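Local coordinates for photosystem II stability/assembly factor HCF136, chloroplastic (Cyanidioschyzon merolae, PDB 5OJ3), which is probably essential for photosystem II biogenesis, being required for an early assembly intermediate that includes D2 and cytochrome b559, at residues L367-V381 and N408-G420. Numbering follows the deposited sequence.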
ATOM      1  N   LEU A 367      -3.086   1.502 -11.567  1.00 54.37           N
ATOM      2  CA  LEU A 367      -3.237   0.587 -10.446  1.00 53.44           C
ATOM      3  C   LEU A 367      -2.383   0.944  -9.241  1.00 53.53           C
ATOM      4  O   LEU A 367      -2.787   0.652  -8.114  1.00 55.82           O
ATOM      5  CB  LEU A 367      -2.918  -0.848 -10.888  1.00 53.30           C
ATOM      6  CG  LEU A 367      -3.768  -1.334 -12.068  1.00 55.59           C
ATOM      7  CD1 LEU A 367      -3.192  -2.591 -12.697  1.00 57.39           C
ATOM      8  CD2 LEU A 367      -5.211  -1.563 -11.641  1.00 56.42           C
ATOM      9  N   ASP A 368      -1.226   1.572  -9.442  1.00 52.79           N
ATOM     10  CA  ASP A 368      -0.417   2.069  -8.335  1.00 49.98           C
ATOM     11  C   ASP A 368       0.626   3.040  -8.876  1.00 50.01           C
ATOM     12  O   ASP A 368       1.068   2.921 -10.025  1.00 50.35           O
ATOM     13  CB  ASP A 368       0.264   0.930  -7.564  1.00 48.38           C
ATOM     14  CG  ASP A 368       1.135   1.436  -6.425  1.00 46.45           C
ATOM     15  OD1 ASP A 368       2.163   0.794  -6.124  1.00 46.90           O
ATOM     16  OD2 ASP A 368       0.794   2.483  -5.835  1.00 45.16           O
ATOM     17  N   VAL A 369       1.014   3.994  -8.031  1.00 49.07           N
ATOM     18  CA  VAL A 369       1.979   5.032  -8.370  1.00 46.17           C
ATOM     19  C   VAL A 369       3.033   5.082  -7.271  1.00 41.62           C
ATOM     20  O   VAL A 369       2.703   5.008  -6.082  1.00 40.61           O
ATOM     21  CB  VAL A 369       1.295   6.407  -8.533  1.00 45.73           C
ATOM     22  CG1 VAL A 369       2.330   7.519  -8.643  1.00 45.70           C
ATOM     23  CG2 VAL A 369       0.372   6.402  -9.742  1.00 45.46           C
ATOM     24  N   ALA A 370       4.301   5.197  -7.667  1.00 42.06           N
ATOM     25  CA  ALA A 370       5.408   5.204  -6.721  1.00 43.00           C
ATOM     26  C   ALA A 370       6.486   6.167  -7.194  1.00 42.96           C
ATOM     27  O   ALA A 370       6.828   6.195  -8.379  1.00 43.47           O
ATOM     28  CB  ALA A 370       6.005   3.803  -6.546  1.00 46.38           C
ATOM     29  N   PHE A 371       7.010   6.958  -6.261  1.00 43.50           N
ATOM     30  CA  PHE A 371       8.074   7.911  -6.545  1.00 44.79           C
ATOM     31  C   PHE A 371       9.426   7.327  -6.157  1.00 45.63           C
ATOM     32  O   PHE A 371       9.570   6.731  -5.085  1.00 44.58           O
ATOM     33  CB  PHE A 371       7.867   9.234  -5.799  1.00 44.64           C
ATOM     34  CG  PHE A 371       6.728  10.071  -6.324  1.00 47.32           C
ATOM     35  CD1 PHE A 371       5.472   9.529  -6.541  1.00 47.86           C
ATOM     36  CD2 PHE A 371       6.930  11.411  -6.624  1.00 49.42           C
ATOM     37  CE1 PHE A 371       4.434  10.308  -7.025  1.00 47.67           C
ATOM     38  CE2 PHE A 371       5.898  12.192  -7.116  1.00 48.77           C
ATOM     39  CZ  PHE A 371       4.650  11.639  -7.317  1.00 47.68           C
ATOM     40  N   GLN A 372      10.418   7.516  -7.030  1.00 46.52           N
ATOM     41  CA  GLN A 372      11.805   7.210  -6.696  1.00 48.55           C
ATOM     42  C   GLN A 372      12.480   8.403  -6.036  1.00 48.61           C
ATOM     43  O   GLN A 372      13.257   8.234  -5.090  1.00 48.23           O
ATOM     44  CB  GLN A 372      12.564   6.761  -7.951  1.00 52.77           C
ATOM     45  CG  GLN A 372      14.068   6.973  -7.922  1.00 59.11           C
ATOM     46  CD  GLN A 372      14.705   6.673  -9.261  1.00 64.04           C
ATOM     47  OE1 GLN A 372      14.082   6.846 -10.309  1.00 64.51           O
ATOM     48  NE2 GLN A 372      15.949   6.209  -9.236  1.00 66.85           N
ATOM     49  N   ASP A 373      12.194   9.603  -6.524  1.00 49.73           N
ATOM     50  CA  ASP A 373      12.582  10.846  -5.868  1.00 52.44           C
ATOM     51  C   ASP A 373      11.549  11.899  -6.249  1.00 49.95           C
ATOM     52  O   ASP A 373      10.442  11.566  -6.686  1.00 47.91           O
ATOM     53  CB  ASP A 373      14.020  11.239  -6.252  1.00 60.00           C
ATOM     54  CG  ASP A 373      14.172  11.521  -7.735  1.00 65.06           C
ATOM     55  OD1 ASP A 373      13.488  10.856  -8.539  1.00 64.58           O
ATOM     56  OD2 ASP A 373      14.976  12.408  -8.097  1.00 68.93           O
ATOM     57  N   ASP A 374      11.898  13.174  -6.062  1.00 52.23           N
ATOM     58  CA  ASP A 374      10.978  14.250  -6.415  1.00 52.90           C
ATOM     59  C   ASP A 374      10.570  14.190  -7.885  1.00 57.15           C
ATOM     60  O   ASP A 374       9.406  14.443  -8.215  1.00 57.87           O
ATOM     61  CB  ASP A 374      11.578  15.614  -6.064  1.00 56.53           C
ATOM     62  CG  ASP A 374      11.438  15.955  -4.584  1.00 58.44           C
ATOM     63  OD1 ASP A 374      10.495  15.450  -3.938  1.00 57.31           O
ATOM     64  OD2 ASP A 374      12.261  16.743  -4.068  1.00 61.15           O
ATOM     65  N   ARG A 375      11.505  13.868  -8.784  1.00 59.80           N
ATOM     66  CA  ARG A 375      11.259  14.019 -10.214  1.00 61.59           C
ATOM     67  C   ARG A 375      10.940  12.732 -10.959  1.00 61.58           C
ATOM     68  O   ARG A 375      10.252  12.795 -11.980  1.00 60.97           O
ATOM     69  CB  ARG A 375      12.486  14.603 -10.924  1.00 66.03           C
ATOM     70  CG  ARG A 375      12.820  16.057 -10.763  1.00 71.95           C
ATOM     71  CD  ARG A 375      14.100  16.254 -11.565  1.00 79.12           C
ATOM     72  NE  ARG A 375      13.908  15.743 -12.924  1.00 82.90           N
ATOM     73  CZ  ARG A 375      14.881  15.521 -13.803  1.00 87.59           C
ATOM     74  NH1 ARG A 375      16.137  15.828 -13.510  1.00 90.93           N
ATOM     75  NH2 ARG A 375      14.583  15.045 -15.006  1.00 88.69           N
ATOM     76  N   HIS A 376      11.376  11.568 -10.494  1.00 63.08           N
ATOM     77  CA  HIS A 376      11.138  10.331 -11.229  1.00 61.10           C
ATOM     78  C   HIS A 376       9.990   9.548 -10.608  1.00 55.83           C
ATOM     79  O   HIS A 376      10.050   9.166  -9.436  1.00 53.51           O
ATOM     80  CB  HIS A 376      12.414   9.491 -11.303  1.00 63.56           C
ATOM     81  CG  HIS A 376      13.586  10.221 -11.885  1.00 68.53           C
ATOM     82  ND1 HIS A 376      14.438  10.989 -11.121  1.00 70.35           N
ATOM     83  CD2 HIS A 376      14.042  10.305 -13.157  1.00 71.41           C
ATOM     84  CE1 HIS A 376      15.372  11.512 -11.897  1.00 74.37           C
ATOM     85  NE2 HIS A 376      15.154  11.112 -13.138  1.00 74.72           N
ATOM     86  N   VAL A 377       8.950   9.310 -11.407  1.00 50.68           N
ATOM     87  CA  VAL A 377       7.748   8.621 -10.962  1.00 46.08           C
ATOM     88  C   VAL A 377       7.449   7.462 -11.902  1.00 49.07           C
ATOM     89  O   VAL A 377       7.790   7.487 -13.089  1.00 55.79           O
ATOM     90  CB  VAL A 377       6.540   9.584 -10.891  1.00 42.50           C
ATOM     91  CG1 VAL A 377       5.427   8.979 -10.064  1.00 39.16           C
ATOM     92  CG2 VAL A 377       6.957  10.920 -10.302  1.00 44.92           C
ATOM     93  N   TRP A 378       6.796   6.438 -11.354  1.00 45.34           N
ATOM     94  CA  TRP A 378       6.444   5.233 -12.089  1.00 45.14           C
ATOM     95  C   TRP A 378       5.010   4.847 -11.756  1.00 44.38           C
ATOM     96  O   TRP A 378       4.521   5.110 -10.655  1.00 43.65           O
ATOM     97  CB  TRP A 378       7.401   4.083 -11.763  1.00 45.29           C
ATOM     98  CG  TRP A 378       8.773   4.287 -12.316  1.00 47.33           C
ATOM     99  CD1 TRP A 378       9.815   4.925 -11.710  1.00 48.75           C
ATOM    100  CD2 TRP A 378       9.263   3.830 -13.582  1.00 51.34           C
ATOM    101  NE1 TRP A 378      10.921   4.907 -12.527  1.00 53.94           N
ATOM    102  CE2 TRP A 378      10.608   4.237 -13.681  1.00 54.98           C
ATOM    103  CE3 TRP A 378       8.693   3.119 -14.643  1.00 51.23           C
ATOM    104  CZ2 TRP A 378      11.392   3.957 -14.799  1.00 56.51           C
ATOM    105  CZ3 TRP A 378       9.473   2.843 -15.751  1.00 54.41           C
ATOM    106  CH2 TRP A 378      10.808   3.261 -15.820  1.00 56.14           C
ATOM    107  N   ALA A 379       4.336   4.225 -12.723  1.00 45.83           N
ATOM    108  CA  ALA A 379       2.949   3.820 -12.551  1.00 44.49           C
ATOM    109  C   ALA A 379       2.706   2.471 -13.210  1.00 45.09           C
ATOM    110  O   ALA A 379       3.278   2.171 -14.261  1.00 48.35           O
ATOM    111  CB  ALA A 379       1.990   4.865 -13.138  1.00 45.15           C
ATOM    112  N   ALA A 380       1.851   1.665 -12.586  1.00 45.69           N
ATOM    113  CA  ALA A 380       1.428   0.377 -13.120  1.00 49.84           C
ATOM    114  C   ALA A 380       0.008   0.509 -13.657  1.00 55.55           C
ATOM    115  O   ALA A 380      -0.857   1.097 -12.997  1.00 53.61           O
ATOM    116  CB  ALA A 380       1.497  -0.714 -12.050  1.00 47.78           C
ATOM    117  N   VAL A 381      -0.227  -0.040 -14.851  1.00 56.77           N
ATOM    118  CA  VAL A 381      -1.451   0.206 -15.599  1.00 55.59           C
ATOM    119  C   VAL A 381      -2.111  -1.124 -15.952  1.00 55.72           C
ATOM    120  O   VAL A 381      -1.459  -2.168 -16.034  1.00 56.06           O
ATOM    121  CB  VAL A 381      -1.147   1.044 -16.868  1.00 58.45           C
ATOM    122  CG1 VAL A 381      -2.352   1.179 -17.772  1.00 61.96           C
ATOM    123  CG2 VAL A 381      -0.633   2.418 -16.473  1.00 56.25           C
ATOM    124  N   ASN A 408       0.044  -9.176 -15.520  1.00 97.25           N
ATOM    125  CA  ASN A 408      -0.534  -8.031 -14.836  1.00 87.88           C
ATOM    126  C   ASN A 408       0.432  -7.464 -13.801  1.00 81.47           C
ATOM    127  O   ASN A 408       1.226  -8.193 -13.203  1.00 80.33           O
ATOM    128  CB  ASN A 408      -1.840  -8.434 -14.150  1.00 87.59           C
ATOM    129  CG  ASN A 408      -2.929  -8.803 -15.140  1.00 91.92           C
ATOM    130  OD1 ASN A 408      -2.947  -8.323 -16.273  1.00 94.75           O
ATOM    131  ND2 ASN A 408      -3.838  -9.675 -14.719  1.00 94.14           N
ATOM    132  N   LEU A 409       0.359  -6.147 -13.599  1.00 76.31           N
ATOM    133  CA  LEU A 409       1.252  -5.432 -12.690  1.00 70.56           C
ATOM    134  C   LEU A 409       0.410  -4.647 -11.695  1.00 68.48           C
ATOM    135  O   LEU A 409      -0.360  -3.768 -12.092  1.00 68.69           O
ATOM    136  CB  LEU A 409       2.193  -4.505 -13.461  1.00 66.33           C
ATOM    137  CG  LEU A 409       3.125  -5.236 -14.428  1.00 65.46           C
ATOM    138  CD1 LEU A 409       4.113  -4.279 -15.059  1.00 64.50           C
ATOM    139  CD2 LEU A 409       3.858  -6.352 -13.699  1.00 64.52           C
ATOM    140  N   TYR A 410       0.570  -4.948 -10.402  1.00 67.45           N
ATOM    141  CA  TYR A 410      -0.341  -4.444  -9.384  1.00 66.96           C
ATOM    142  C   TYR A 410       0.274  -3.464  -8.393  1.00 61.79           C
ATOM    143  O   TYR A 410      -0.465  -2.653  -7.826  1.00 62.54           O
ATOM    144  CB  TYR A 410      -0.946  -5.612  -8.589  1.00 72.66           C
ATOM    145  CG  TYR A 410      -1.843  -6.526  -9.396  1.00 79.66           C
ATOM    146  CD1 TYR A 410      -2.580  -6.043 -10.469  1.00 83.24           C
ATOM    147  CD2 TYR A 410      -1.947  -7.876  -9.085  1.00 84.30           C
ATOM    148  CE1 TYR A 410      -3.400  -6.878 -11.208  1.00 87.79           C
ATOM    149  CE2 TYR A 410      -2.763  -8.719  -9.818  1.00 88.46           C
ATOM    150  CZ  TYR A 410      -3.487  -8.215 -10.877  1.00 90.50           C
ATOM    151  OH  TYR A 410      -4.298  -9.053 -11.608  1.00 94.70           O
ATOM    152  N   LYS A 411       1.586  -3.509  -8.165  1.00 57.53           N
ATOM    153  CA  LYS A 411       2.145  -2.810  -7.015  1.00 53.78           C
ATOM    154  C   LYS A 411       3.605  -2.461  -7.271  1.00 47.89           C
ATOM    155  O   LYS A 411       4.370  -3.292  -7.767  1.00 46.82           O
ATOM    156  CB  LYS A 411       2.011  -3.666  -5.752  1.00 54.76           C
ATOM    157  CG  LYS A 411       2.333  -2.955  -4.449  1.00 54.09           C
ATOM    158  CD  LYS A 411       2.394  -3.958  -3.306  1.00 54.42           C
ATOM    159  CE  LYS A 411       3.273  -3.473  -2.167  1.00 56.79           C
ATOM    160  NZ  LYS A 411       2.717  -2.243  -1.540  1.00 58.87           N
ATOM    161  N   ILE A 412       3.983  -1.234  -6.916  1.00 45.08           N
ATOM    162  CA  ILE A 412       5.365  -0.773  -6.984  1.00 44.79           C
ATOM    163  C   ILE A 412       5.799  -0.314  -5.598  1.00 46.79           C
ATOM    164  O   ILE A 412       5.046   0.364  -4.891  1.00 46.31           O
ATOM    165  CB  ILE A 412       5.545   0.359  -8.016  1.00 43.68           C
ATOM    166  CG1 ILE A 412       4.766   0.045  -9.296  1.00 45.07           C
ATOM    167  CG2 ILE A 412       7.023   0.581  -8.315  1.00 44.05           C
ATOM    168  CD1 ILE A 412       5.029   1.016 -10.433  1.00 47.01           C
ATOM    169  N   LYS A 413       7.025  -0.678  -5.219  1.00 49.84           N
ATOM    170  CA  LYS A 413       7.572  -0.387  -3.897  1.00 42.91           C
ATOM    171  C   LYS A 413       9.059  -0.096  -3.997  1.00 51.46           C
ATOM    172  O   LYS A 413       9.822  -0.927  -4.496  1.00 53.57           O
ATOM    173  CB  LYS A 413       7.320  -1.559  -2.947  1.00 46.17           C
ATOM    174  CG  LYS A 413       7.557  -1.265  -1.486  1.00 48.79           C
ATOM    175  CD  LYS A 413       7.284  -2.499  -0.666  1.00 47.75           C
ATOM    176  CE  LYS A 413       7.141  -2.147   0.797  1.00 50.42           C
ATOM    177  NZ  LYS A 413       6.125  -3.035   1.430  1.00 51.75           N
ATOM    178  N   PHE A 414       9.466   1.079  -3.531  1.00 54.31           N
ATOM    179  CA  PHE A 414      10.874   1.430  -3.443  1.00 59.35           C
ATOM    180  C   PHE A 414      11.369   1.299  -2.008  1.00 65.05           C
ATOM    181  O   PHE A 414      10.600   1.422  -1.053  1.00 68.12           O
ATOM    182  CB  PHE A 414      11.124   2.857  -3.942  1.00 59.71           C
ATOM    183  CG  PHE A 414      11.025   3.009  -5.433  1.00 59.34           C
ATOM    184  CD1 PHE A 414       9.797   2.987  -6.070  1.00 58.39           C
ATOM    185  CD2 PHE A 414      12.170   3.168  -6.201  1.00 62.95           C
ATOM    186  CE1 PHE A 414       9.707   3.125  -7.443  1.00 58.27           C
ATOM    187  CE2 PHE A 414      12.087   3.305  -7.575  1.00 63.52           C
ATOM    188  CZ  PHE A 414      10.853   3.284  -8.196  1.00 61.29           C
ATOM    189  N   PHE A 415      12.671   1.053  -1.874  1.00 65.26           N
ATOM    190  CA  PHE A 415      13.388   1.100  -0.597  1.00 67.89           C
ATOM    191  C   PHE A 415      14.585   2.010  -0.836  1.00 68.91           C
ATOM    192  O   PHE A 415      15.672   1.544  -1.183  1.00 72.42           O
ATOM    193  CB  PHE A 415      13.816  -0.275  -0.100  1.00 70.17           C
ATOM    194  CG  PHE A 415      12.680  -1.215   0.162  1.00 68.28           C
ATOM    195  CD1 PHE A 415      12.039  -1.870  -0.874  1.00 56.19           C
ATOM    196  CD2 PHE A 415      12.253  -1.440   1.459  1.00 70.92           C
ATOM    197  CE1 PHE A 415      10.992  -2.736  -0.619  1.00 54.46           C
ATOM    198  CE2 PHE A 415      11.207  -2.302   1.719  1.00 68.44           C
ATOM    199  CZ  PHE A 415      10.578  -2.954   0.679  1.00 63.44           C
ATOM    200  N   GLY A 416      14.381   3.304  -0.637  1.00 67.52           N
ATOM    201  CA  GLY A 416      15.323   4.290  -1.116  1.00 66.31           C
ATOM    202  C   GLY A 416      15.199   4.421  -2.622  1.00 65.49           C
ATOM    203  O   GLY A 416      14.412   3.739  -3.277  1.00 63.68           O
ATOM    204  N   SER A 417      16.001   5.321  -3.179  1.00 66.81           N
ATOM    205  CA  SER A 417      15.921   5.595  -4.608  1.00 63.23           C
ATOM    206  C   SER A 417      16.681   4.583  -5.457  1.00 63.38           C
ATOM    207  O   SER A 417      16.662   4.701  -6.688  1.00 61.79           O
ATOM    208  CB  SER A 417      16.435   7.007  -4.904  1.00 65.11           C
ATOM    209  OG  SER A 417      17.850   7.037  -4.951  1.00 72.50           O
ATOM    210  N   GLN A 418      17.344   3.599  -4.847  1.00 65.77           N
ATOM    211  CA  GLN A 418      18.176   2.658  -5.584  1.00 69.28           C
ATOM    212  C   GLN A 418      17.764   1.203  -5.412  1.00 69.52           C
ATOM    213  O   GLN A 418      18.429   0.318  -5.963  1.00 70.52           O
ATOM    214  CB  GLN A 418      19.650   2.827  -5.194  1.00 75.86           C
ATOM    215  CG  GLN A 418      20.137   4.255  -5.329  1.00 78.22           C
ATOM    216  CD  GLN A 418      20.502   4.597  -6.758  1.00 79.84           C
ATOM    217  OE1 GLN A 418      19.745   5.270  -7.460  1.00 77.87           O
ATOM    218  NE2 GLN A 418      21.661   4.127  -7.205  1.00 83.95           N
ATOM    219  N   ARG A 419      16.702   0.925  -4.662  1.00 68.47           N
ATOM    220  CA  ARG A 419      16.121  -0.407  -4.594  1.00 66.13           C
ATOM    221  C   ARG A 419      14.641  -0.288  -4.918  1.00 61.86           C
ATOM    222  O   ARG A 419      13.944   0.551  -4.338  1.00 59.30           O
ATOM    223  CB  ARG A 419      16.321  -1.040  -3.211  1.00 67.90           C
ATOM    224  N   GLY A 420      14.165  -1.119  -5.839  1.00 62.36           N
ATOM    225  CA  GLY A 420      12.764  -1.093  -6.204  1.00 57.34           C
ATOM    226  C   GLY A 420      12.319  -2.426  -6.751  1.00 55.98           C
ATOM    227  O   GLY A 420      13.120  -3.193  -7.293  1.00 57.85           O
TER
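Leu409 meets Ala380 through their CB atoms, 4.1 Å apart, where strand 409-414 starts across the face of the hairpin formed by strands 367-371 and 377-381. At Tyr410, CD1 of Leu367 comes in at the ring edge, the two side chains running alongside each other in the same direction. The main polar link follows: Ile412 N donates to Asp368 OD1 at 2.8 Å, and the 170° N-H...O angle makes the bond nearly straight. It uses the anti lone pair of OD1, which the first torsion of Asp368 brings across by setting CG anti to the backbone N (chi1 179°). Ile412 itself inserts into the hairpin face, CB against Ala370 CB at 3.8 Å and CD1 reaching Trp378 CB and Ala380. Phe414 sets its ring edge to Ala370 CB and Trp378 CD1, while Phe371 O and Gln372 CA lie over one face. An alanine at Phe414 would lose the ring and would probably open a gap between Ala370, Gln372 and Trp378. Past Phe414, the extended Gln372 chain lets NE2 donate a bent hydrogen bond to Ser417 O (3.0 Å), lying in the plane of that carbonyl though Ser417 O sits tilted from the Gln372 amide plane. Such face packing joins adjacent blades of the seven-bladed beta-propeller: 377-381 lies between 366-371 and 386-389 in one blade, whereas 409-414 borders the next sheet beside 420-424, with a classic beta bulge where Tyr410 and Lys411 face Leu423.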